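Local coordinates for protein intramolecular trans-sialidase (Macrobdella decora, PDB 3SLI) that cleaves sialic acid from sialoglycoconjugates by intramolecular trans-glycosylation, releasing it as 2,7-anhydro-Neu5Ac, at residues R84-D87 against G88-N91; N180-S183 against D184-I188; V519-P522 against D523-K527; E668-S671 against I672-T676. All blocks are in the same frame, centred on the assembly; numbering follows the deposited sequence.

Contact 1. Residues R84-D87 against G88-N91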
loop_
_atom_site.group_PDB
_atom_site.type_symbol
_atom_site.label_atom_id
_atom_site.label_comp_id
_atom_site.label_asym_id
_atom_site.label_seq_id
_atom_site.Cartn_x
_atom_site.Cartn_y
_atom_site.Cartn_z
ATOM N N ARG A 84 -6.004 -14.986 29.734
ATOM C CA ARG A 84 -7.118 -14.627 30.603
ATOM C C ARG A 84 -7.341 -15.446 31.872
ATOM O O ARG A 84 -7.119 -16.652 31.894
ATOM C CB ARG A 84 -8.405 -14.739 29.787
ATOM C CG ARG A 84 -8.392 -14.004 28.461
ATOM C CD ARG A 84 -9.600 -13.106 28.387
ATOM N NE ARG A 84 -10.694 -13.713 27.663
ATOM C CZ ARG A 84 -11.967 -13.342 27.763
ATOM N NH1 ARG A 84 -12.344 -12.366 28.582
ATOM N NH2 ARG A 84 -12.859 -13.891 26.960
ATOM N N ASN A 85 -7.858 -14.780 32.898
ATOM C CA ASN A 85 -8.223 -15.425 34.161
ATOM C C ASN A 85 -9.370 -14.590 34.728
ATOM O O ASN A 85 -9.446 -14.355 35.928
ATOM C CB ASN A 85 -7.058 -15.447 35.150
ATOM C CG ASN A 85 -7.311 -16.392 36.303
ATOM O OD1 ASN A 85 -6.873 -16.159 37.433
ATOM N ND2 ASN A 85 -8.011 -17.482 36.021
ATOM N N THR A 86 -10.286 -14.230 33.830
ATOM C CA THR A 86 -11.452 -13.356 34.056
ATOM C C THR A 86 -10.949 -11.909 34.044
ATOM O O THR A 86 -9.825 -11.610 34.476
ATOM C CB THR A 86 -12.319 -13.651 35.323
ATOM O OG1 THR A 86 -11.659 -13.199 36.510
ATOM C CG2 THR A 86 -12.657 -15.119 35.421
ATOM N N ASP A 87 -11.769 -11.027 33.487
ATOM C CA ASP A 87 -11.422 -9.622 33.341
ATOM C C ASP A 87 -11.037 -8.884 34.610
ATOM O O ASP A 87 -10.273 -7.921 34.552
ATOM C CB ASP A 87 -12.527 -8.894 32.581
ATOM C CG ASP A 87 -12.749 -9.466 31.184
ATOM O OD1 ASP A 87 -11.928 -10.283 30.699
ATOM O OD2 ASP A 87 -13.763 -9.099 30.567
ATOM N N GLY A 88 -11.542 -9.343 35.751
ATOM C CA GLY A 88 -11.204 -8.715 37.018
ATOM C C GLY A 88 -9.788 -9.032 37.489
ATOM O O GLY A 88 -9.206 -8.263 38.264
ATOM N N VAL A 89 -9.240 -10.168 37.047
ATOM C CA VAL A 89 -7.883 -10.578 37.421
ATOM C C VAL A 89 -6.895 -10.131 36.326
ATOM O O VAL A 89 -5.909 -9.445 36.616
ATOM C CB VAL A 89 -7.813 -12.103 37.686
ATOM C CG1 VAL A 89 -6.407 -12.510 38.136
ATOM C CG2 VAL A 89 -8.847 -12.491 38.756
ATOM N N PHE A 90 -7.136 -10.547 35.083
ATOM C CA PHE A 90 -6.323 -10.111 33.940
ATOM C C PHE A 90 -6.873 -10.586 32.602
ATOM O O PHE A 90 -7.529 -11.634 32.508
ATOM C CB PHE A 90 -4.810 -10.429 34.079
ATOM C CG PHE A 90 -4.471 -11.901 34.125
ATOM C CD1 PHE A 90 -4.525 -12.691 32.972
ATOM C CD2 PHE A 90 -4.065 -12.492 35.327
ATOM C CE1 PHE A 90 -4.184 -14.045 33.013
ATOM C CE2 PHE A 90 -3.720 -13.846 35.382
ATOM C CZ PHE A 90 -3.779 -14.626 34.219
ATOM N N ASN A 91 -6.657 -9.758 31.585
ATOM C CA ASN A 91 -7.090 -10.038 30.226
ATOM C C ASN A 91 -6.066 -9.341 29.339
ATOM O O ASN A 91 -6.196 -8.153 29.028
ATOM C CB ASN A 91 -8.496 -9.477 29.992
ATOM C CG ASN A 91 -8.939 -9.597 28.544
ATOM O OD1 ASN A 91 -8.487 -10.467 27.806
ATOM N ND2 ASN A 91 -9.816 -8.704 28.130
#
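Asn85 and Phe90 make the tight part of this turn between strands 79-85 and 91-96. CB of Asn85 sits over one face of the Phe90 ring, 3.8 Å from the ring centroid and 22° off its normal, displaced toward the rim: a CH-pi contact. With chi1 of Phe90 at 64°, CG lies between its own backbone N and carbonyl carbon, which turns the ring back toward the end of strand 79-85. Loop residues Lys142 and Asp146 also touch Phe90, and Ile147 touches Asn85, so this side is buried. The backbone is drawn in beside it. Thr86 O accepts from two N-H groups: Val89 N, at 3.0 Å, comes from above the carbonyl plane, while Phe90 N, also at 3.0 Å, lies almost in line with C=O. Asn85 N then reaches Phe90 O at 3.2 Å.

The opposite character appears at the exposed residues Gly88 and Val89, where the Val89 CG2 methyl merely rests 3.7 Å from Thr86 OG1. Arg84 and Asn91, a non-hydrogen-bonded antiparallel pair, run side by side with their guanidinium and amide planes 42° apart. Two N-H groups on Thr86 O and the ring against Asn85 CB thus fix the turn's shape, whereas the Arg84 NH1 to Asp87 OD1 salt bridge (3.0 Å), its hydrogen bond weak, lies on the more exposed side, where solvent would probably screen it.

Contact 2. Residues N180-S183 against D184-I188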
loop_
_atom_site.group_PDB
_atom_site.type_symbol
_atom_site.label_atom_id
_atom_site.label_comp_id
_atom_site.label_asym_id
_atom_site.label_seq_id
_atom_site.Cartn_x
_atom_site.Cartn_y
_atom_site.Cartn_z
ATOM N N ASN A 180 11.695 -22.267 28.460
ATOM C CA ASN A 180 12.606 -21.131 28.352
ATOM C C ASN A 180 12.218 -20.157 27.233
ATOM O O ASN A 180 11.509 -20.521 26.288
ATOM C CB ASN A 180 14.044 -21.636 28.137
ATOM C CG ASN A 180 14.166 -22.579 26.953
ATOM O OD1 ASN A 180 13.530 -23.626 26.913
ATOM N ND2 ASN A 180 14.996 -22.215 25.985
ATOM N N ALA A 181 12.683 -18.918 27.343
ATOM C CA ALA A 181 12.388 -17.900 26.336
ATOM C C ALA A 181 13.491 -17.865 25.273
ATOM O O ALA A 181 14.609 -17.423 25.546
ATOM C CB ALA A 181 12.235 -16.532 27.006
ATOM N N LEU A 182 13.189 -18.358 24.076
ATOM C CA LEU A 182 14.167 -18.366 22.986
ATOM C C LEU A 182 14.400 -16.924 22.516
ATOM O O LEU A 182 13.586 -16.052 22.781
ATOM C CB LEU A 182 13.686 -19.250 21.826
ATOM C CG LEU A 182 13.444 -20.745 22.086
ATOM C CD1 LEU A 182 13.030 -21.441 20.802
ATOM C CD2 LEU A 182 14.689 -21.412 22.644
ATOM N N SER A 183 15.530 -16.659 21.869
ATOM C CA SER A 183 15.822 -15.301 21.409
ATOM C C SER A 183 15.015 -14.954 20.163
ATOM O O SER A 183 14.574 -15.844 19.432
ATOM C CB SER A 183 17.317 -15.125 21.111
ATOM O OG SER A 183 17.717 -15.872 19.968
ATOM N N ASP A 184 14.861 -13.657 19.906
ATOM C CA ASP A 184 14.123 -13.191 18.732
ATOM C C ASP A 184 14.778 -13.749 17.471
ATOM O O ASP A 184 14.099 -14.157 16.528
ATOM C CB ASP A 184 14.114 -11.659 18.674
ATOM C CG ASP A 184 13.341 -11.022 19.829
ATOM O OD1 ASP A 184 12.550 -11.716 20.506
ATOM O OD2 ASP A 184 13.526 -9.811 20.056
ATOM N N GLU A 185 16.105 -13.835 17.503
ATOM C CA GLU A 185 16.892 -14.342 16.390
ATOM C C GLU A 185 16.508 -15.786 16.062
ATOM O O GLU A 185 16.252 -16.129 14.903
ATOM C CB GLU A 185 18.386 -14.228 16.726
ATOM C CG GLU A 185 18.910 -12.778 16.911
ATOM C CD GLU A 185 18.259 -11.992 18.078
ATOM O OE1 GLU A 185 18.133 -12.533 19.206
ATOM O OE2 GLU A 185 17.889 -10.810 17.861
ATOM N N GLU A 186 16.444 -16.631 17.087
ATOM C CA GLU A 186 16.074 -18.030 16.888
ATOM C C GLU A 186 14.651 -18.153 16.338
ATOM O O GLU A 186 14.366 -19.050 15.541
ATOM C CB GLU A 186 16.143 -18.812 18.202
ATOM C CG GLU A 186 17.516 -18.900 18.834
ATOM C CD GLU A 186 17.489 -19.668 20.151
ATOM O OE1 GLU A 186 17.366 -20.915 20.105
ATOM O OE2 GLU A 186 17.569 -19.023 21.222
ATOM N N LEU A 187 13.759 -17.273 16.793
ATOM C CA LEU A 187 12.360 -17.304 16.357
ATOM C C LEU A 187 12.149 -16.774 14.940
ATOM O O LEU A 187 11.325 -17.311 14.199
ATOM C CB LEU A 187 11.460 -16.598 17.377
ATOM C CG LEU A 187 11.466 -17.316 18.738
ATOM C CD1 LEU A 187 10.665 -16.542 19.783
ATOM C CD2 LEU A 187 10.928 -18.734 18.569
ATOM N N ILE A 188 12.905 -15.745 14.563
ATOM C CA ILE A 188 12.851 -15.179 13.210
ATOM C C ILE A 188 13.294 -16.309 12.273
ATOM O O ILE A 188 12.652 -16.602 11.269
ATOM C CB ILE A 188 13.855 -13.988 13.045
ATOM C CG1 ILE A 188 13.392 -12.757 13.826
ATOM C CG2 ILE A 188 14.057 -13.653 11.572
ATOM C CD1 ILE A 188 12.112 -12.130 13.312
#
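Leu182 and Glu186 cross at about a right angle where the chain enters helix 184-191, and the same Glu186 side chain also reaches the backbone of Ser183. The Glu186 chain leaves the helix with CG anti to its carbonyl carbon and runs straight on beyond CG (chi2 179°), which carries the carboxylate back over the residues that precede the helix. Leu182 CD2 lies 3.7 Å from Glu186 OE1, so the leucine flanks the acid, while the other oxygen, OE2, serves the backbone. Ser183 N gives OE2 an almost straight bond of 3.2 Å, coming from above the carboxylate plane; Ser183 OG adds a weak, longer bond to the same oxygen.

The exchange is reciprocal. Ser183 OG is held between its own backbone N and carbonyl carbon (chi1 69°), and there it accepts from Glu186 N at 3.2 Å, satisfying an N-H of the first helical turn. Leu187 N donates to Ser183 O at 3.1 Å, the first regular bond of the helix. On the inner side Leu187 also crosses Leu182 at about a right angle, and its CD2 is 4.1 Å from Leu182 CD1. Buried Leu187 packs on Ala114 and Phe127 of the sheet beneath, and Asp184 is tied to that sheet by salt bridges to Arg125 and Lys116. The pairing of Ser183 at the N-cap with Glu186 three residues on is a capping box, the classic start of a helix, here laid on the beta-sandwich of the N-terminal, concanavalin-like domain.

Contact 3. Residues V519-P522 against D523-K527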
loop_
_atom_site.group_PDB
_atom_site.type_symbol
_atom_site.label_atom_id
_atom_site.label_comp_id
_atom_site.label_asym_id
_atom_site.label_seq_id
_atom_site.Cartn_x
_atom_site.Cartn_y
_atom_site.Cartn_z
ATOM N N VAL A 519 -6.225 1.045 -21.180
ATOM C CA VAL A 519 -5.875 -0.100 -22.009
ATOM C C VAL A 519 -6.179 0.238 -23.488
ATOM O O VAL A 519 -7.128 0.977 -23.786
ATOM C CB VAL A 519 -6.612 -1.370 -21.490
ATOM C CG1 VAL A 519 -7.264 -2.139 -22.598
ATOM C CG2 VAL A 519 -5.640 -2.235 -20.713
ATOM N N GLU A 520 -5.340 -0.255 -24.395
ATOM C CA GLU A 520 -5.503 0.009 -25.824
ATOM C C GLU A 520 -6.160 -1.136 -26.596
ATOM O O GLU A 520 -5.855 -2.315 -26.373
ATOM C CB GLU A 520 -4.147 0.347 -26.444
ATOM C CG GLU A 520 -4.201 0.701 -27.928
ATOM C CD GLU A 520 -2.839 1.062 -28.497
ATOM O OE1 GLU A 520 -1.912 1.317 -27.702
ATOM O OE2 GLU A 520 -2.697 1.103 -29.737
ATOM N N MET A 521 -7.088 -0.779 -27.481
ATOM C CA MET A 521 -7.790 -1.748 -28.312
ATOM C C MET A 521 -6.943 -2.040 -29.553
ATOM O O MET A 521 -6.040 -1.273 -29.881
ATOM C CB MET A 521 -9.177 -1.217 -28.697
ATOM C CG MET A 521 -10.124 -1.075 -27.510
ATOM S SD MET A 521 -10.523 -2.647 -26.708
ATOM C CE MET A 521 -9.430 -2.604 -25.288
ATOM N N PRO A 522 -7.229 -3.144 -30.261
ATOM C CA PRO A 522 -6.456 -3.498 -31.455
ATOM C C PRO A 522 -6.244 -2.391 -32.484
ATOM O O PRO A 522 -5.159 -2.282 -33.052
ATOM C CB PRO A 522 -7.245 -4.665 -32.030
ATOM C CG PRO A 522 -7.748 -5.343 -30.805
ATOM C CD PRO A 522 -8.242 -4.178 -29.982
ATOM N N ASP A 523 -7.262 -1.563 -32.712
ATOM C CA ASP A 523 -7.155 -0.490 -33.701
ATOM C C ASP A 523 -6.574 0.810 -33.180
ATOM O O ASP A 523 -6.463 1.784 -33.930
ATOM C CB ASP A 523 -8.509 -0.227 -34.395
ATOM C CG ASP A 523 -9.574 0.342 -33.457
ATOM O OD1 ASP A 523 -9.299 0.574 -32.264
ATOM O OD2 ASP A 523 -10.710 0.559 -33.924
ATOM N N GLY A 524 -6.223 0.837 -31.898
ATOM C CA GLY A 524 -5.667 2.045 -31.323
ATOM C C GLY A 524 -6.632 2.819 -30.452
ATOM O O GLY A 524 -6.217 3.757 -29.764
ATOM N N SER A 525 -7.925 2.491 -30.515
ATOM C CA SER A 525 -8.897 3.178 -29.671
ATOM C C SER A 525 -8.558 2.782 -28.226
ATOM O O SER A 525 -7.797 1.833 -28.002
ATOM C CB SER A 525 -10.342 2.819 -30.045
ATOM O OG SER A 525 -10.559 1.425 -30.092
ATOM N N LEU A 526 -9.106 3.493 -27.252
ATOM C CA LEU A 526 -8.774 3.205 -25.866
ATOM C C LEU A 526 -9.987 2.963 -24.986
ATOM O O LEU A 526 -11.054 3.544 -25.211
ATOM C CB LEU A 526 -7.993 4.388 -25.284
ATOM C CG LEU A 526 -6.809 4.983 -26.063
ATOM C CD1 LEU A 526 -6.432 6.323 -25.453
ATOM C CD2 LEU A 526 -5.618 4.036 -26.078
ATOM N N LYS A 527 -9.812 2.104 -23.985
ATOM C CA LYS A 527 -10.851 1.832 -23.001
ATOM C C LYS A 527 -10.195 2.094 -21.651
ATOM O O LYS A 527 -9.071 1.649 -21.402
ATOM C CB LYS A 527 -11.356 0.389 -23.070
ATOM C CG LYS A 527 -12.358 0.125 -24.190
ATOM C CD LYS A 527 -13.016 -1.236 -24.036
ATOM C CE LYS A 527 -13.975 -1.537 -25.179
ATOM N NZ LYS A 527 -15.066 -0.521 -25.274
#
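Met521 N donates to Ser525 O at 2.8 Å, nearly straight, and Val519 and Lys527 exchange two backbone bonds of 2.9 Å each, Val519 N to Lys527 O and Lys527 N to Val519 O. These bonds define a beta hairpin between strands 516-520 and 526-530, part of a four-stranded antiparallel sheet such as forms each blade of a sialidase beta-propeller. The strands are joined by a type I turn from Met521 to Gly524, closed by Gly524 N, which meets Met521 O at 2.9 Å from above the carbonyl plane. Gly524, with a positive phi of 104°, follows the turn's two central residues, and together with the Met521 N to Ser525 O bond this fits a type I turn with a G1 bulge.

Within the turn, Asp523 OD1 grips Ser525 twice. Ser525 OG uses the syn lone pair at 2.7 Å, while Ser525 N approaches from above the carboxylate plane, completing an Asx turn. A chi1 of 67° on Asp523 sets CG between its own backbone N and carbonyl carbon, turning the carboxylate toward the serine. The extended Glu520 passes alongside Gly524 and hands its two oxygens to the backbone N atoms of Ser468 and Thr469, which ties the hairpin to a neighbouring loop.

Packing takes over farther out. Leu526 CD2 rests against Glu520 CB, and Tyr614 of strand 614-623 touches Met521, Pro522, Ser525 and Lys527. The Lys527 ammonium goes on to Thr541 and Glu539. Its aliphatic part crosses the bent Met521 chain at about a right angle, with Met521 SD 3.9 Å from Lys527 CD.

Contact 4. Residues E668-S671 against I672-T676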
loop_
_atom_site.group_PDB
_atom_site.type_symbol
_atom_site.label_atom_id
_atom_site.label_comp_id
_atom_site.label_asym_id
_atom_site.label_seq_id
_atom_site.Cartn_x
_atom_site.Cartn_y
_atom_site.Cartn_z
ATOM N N GLU A 668 4.275 -11.067 -6.435
ATOM C CA GLU A 668 4.006 -12.445 -6.842
ATOM C C GLU A 668 3.951 -12.542 -8.379
ATOM O O GLU A 668 3.725 -11.540 -9.052
ATOM C CB GLU A 668 2.698 -12.934 -6.207
ATOM C CG GLU A 668 2.755 -12.942 -4.669
ATOM C CD GLU A 668 1.456 -13.356 -3.987
ATOM O OE1 GLU A 668 0.552 -13.901 -4.649
ATOM O OE2 GLU A 668 1.346 -13.145 -2.761
ATOM N N LYS A 669 4.193 -13.738 -8.919
ATOM C CA LYS A 669 4.194 -13.983 -10.366
ATOM C C LYS A 669 3.234 -15.126 -10.664
ATOM O O LYS A 669 3.169 -16.092 -9.902
ATOM C CB LYS A 669 5.577 -14.436 -10.844
ATOM C CG LYS A 669 6.745 -13.524 -10.537
ATOM C CD LYS A 669 8.027 -14.253 -10.913
ATOM C CE LYS A 669 9.259 -13.393 -10.735
ATOM N NZ LYS A 669 10.476 -14.123 -11.188
ATOM N N TYR A 670 2.556 -15.055 -11.806
ATOM C CA TYR A 670 1.596 -16.080 -12.207
ATOM C C TYR A 670 1.677 -16.335 -13.705
ATOM O O TYR A 670 1.859 -15.400 -14.489
ATOM C CB TYR A 670 0.168 -15.630 -11.863
ATOM C CG TYR A 670 -0.104 -15.451 -10.385
ATOM C CD1 TYR A 670 -0.404 -16.549 -9.584
ATOM C CD2 TYR A 670 -0.053 -14.186 -9.782
ATOM C CE1 TYR A 670 -0.645 -16.403 -8.221
ATOM C CE2 TYR A 670 -0.293 -14.029 -8.414
ATOM C CZ TYR A 670 -0.589 -15.148 -7.645
ATOM O OH TYR A 670 -0.849 -15.032 -6.300
ATOM N N SER A 671 1.584 -17.601 -14.102
ATOM C CA SER A 671 1.612 -17.947 -15.520
ATOM C C SER A 671 0.182 -17.855 -16.065
ATOM O O SER A 671 -0.787 -17.925 -15.294
ATOM C CB SER A 671 2.174 -19.367 -15.737
ATOM O OG SER A 671 1.329 -20.374 -15.191
ATOM N N ILE A 672 0.039 -17.712 -17.382
ATOM C CA ILE A 672 -1.291 -17.638 -17.981
ATOM C C ILE A 672 -2.011 -18.958 -17.704
ATOM O O ILE A 672 -3.217 -18.975 -17.462
ATOM C CB ILE A 672 -1.234 -17.331 -19.507
ATOM C CG1 ILE A 672 -0.608 -15.949 -19.735
ATOM C CG2 ILE A 672 -2.644 -17.360 -20.121
ATOM C CD1 ILE A 672 -1.327 -14.799 -19.029
ATOM N N SER A 673 -1.253 -20.051 -17.686
ATOM C CA SER A 673 -1.801 -21.376 -17.398
ATOM C C SER A 673 -2.506 -21.351 -16.030
ATOM O O SER A 673 -3.643 -21.816 -15.892
ATOM C CB SER A 673 -0.658 -22.396 -17.384
ATOM O OG SER A 673 -1.101 -23.705 -17.090
ATOM N N GLU A 674 -1.823 -20.787 -15.032
ATOM C CA GLU A 674 -2.368 -20.681 -13.682
ATOM C C GLU A 674 -3.611 -19.801 -13.688
ATOM O O GLU A 674 -4.681 -20.209 -13.233
ATOM C CB GLU A 674 -1.330 -20.090 -12.724
ATOM C CG GLU A 674 -0.151 -21.010 -12.455
ATOM C CD GLU A 674 0.847 -20.431 -11.469
ATOM O OE1 GLU A 674 1.597 -19.511 -11.851
ATOM O OE2 GLU A 674 0.891 -20.901 -10.311
ATOM N N LEU A 675 -3.464 -18.602 -14.240
ATOM C CA LEU A 675 -4.552 -17.631 -14.312
ATOM C C LEU A 675 -5.834 -18.144 -14.981
ATOM O O LEU A 675 -6.935 -17.783 -14.554
ATOM C CB LEU A 675 -4.064 -16.359 -15.007
ATOM C CG LEU A 675 -3.582 -15.150 -14.199
ATOM C CD1 LEU A 675 -3.418 -15.445 -12.734
ATOM C CD2 LEU A 675 -2.316 -14.616 -14.807
ATOM N N THR A 676 -5.700 -18.981 -16.010
ATOM C CA THR A 676 -6.870 -19.516 -16.707
ATOM C C THR A 676 -7.416 -20.787 -16.060
ATOM O O THR A 676 -8.210 -21.515 -16.664
ATOM C CB THR A 676 -6.580 -19.788 -18.198
ATOM O OG1 THR A 676 -5.462 -20.676 -18.318
ATOM C CG2 THR A 676 -6.278 -18.492 -18.929
#
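The Tyr670 ring meets Leu675 and Glu674 obliquely rather than squarely. Leu675 CD1 lies 3.7 Å from Tyr670 CB, at the root of the ring, and the two side chains cross at about a right angle. Tyr622, on strand 614-623, adds an edge-to-face pairing with the same ring. Ile598 touches both Tyr670 and Leu675, and Val644 joins at the leucine, so the aromatic and the aliphatic group share one buried patch.

The second flat group, the Glu674 carboxylate, is used on its edge. Its OE1 presents the anti lone pair to Ser671 N at 3.0 Å along a nearly straight N-H direction (167°). The carboxylate gets there because the chain runs extended beyond CG, with chi2 at -178°, reaching back past the start of the helix; Tyr670 CA is 3.4 Å from the same OE1. Lys105 forms a salt bridge to OE1 and also bonds to Lys669 O, and its positive charge probably steadies the acid in its ionised form.

Ser671 completes the exchange. Its OG accepts from Glu674 N at 3.2 Å and makes a weak bond back to OE1, while Ser671 O takes Leu675 N at 3.0 Å. The next carbonyl, Ile672 O, accepts from both the backbone N and OG1 of Thr676, one turn on. Ser671 and Glu674 thus form a capping box, with Ser671 as N-cap, at the point where strand 665-670 of a three-stranded antiparallel sheet gives way to the short helix 672-675 near the C-terminus.

Along the chain the four contacts follow one another in series without overlap. Contacts 1 and 2 belong to the N-terminal sialidase domain, with centres 27 Å apart, and they involve different sheets of its beta-sandwich: one turns between strands 79-85 and 91-96, the other starts a helix after strand 170-178. Contact 3 lies in the BNR repeat-like region, its centre about 63 Å from that of contact 1 and on the opposite side of the chain's centre. Contact 4, near the C-terminus, and contact 3 have centres about 24 Å apart and nearest atoms about 13 Å apart. Tight turns and capped helix starts thus recur across a largely beta protein, each made by residues close together in sequence.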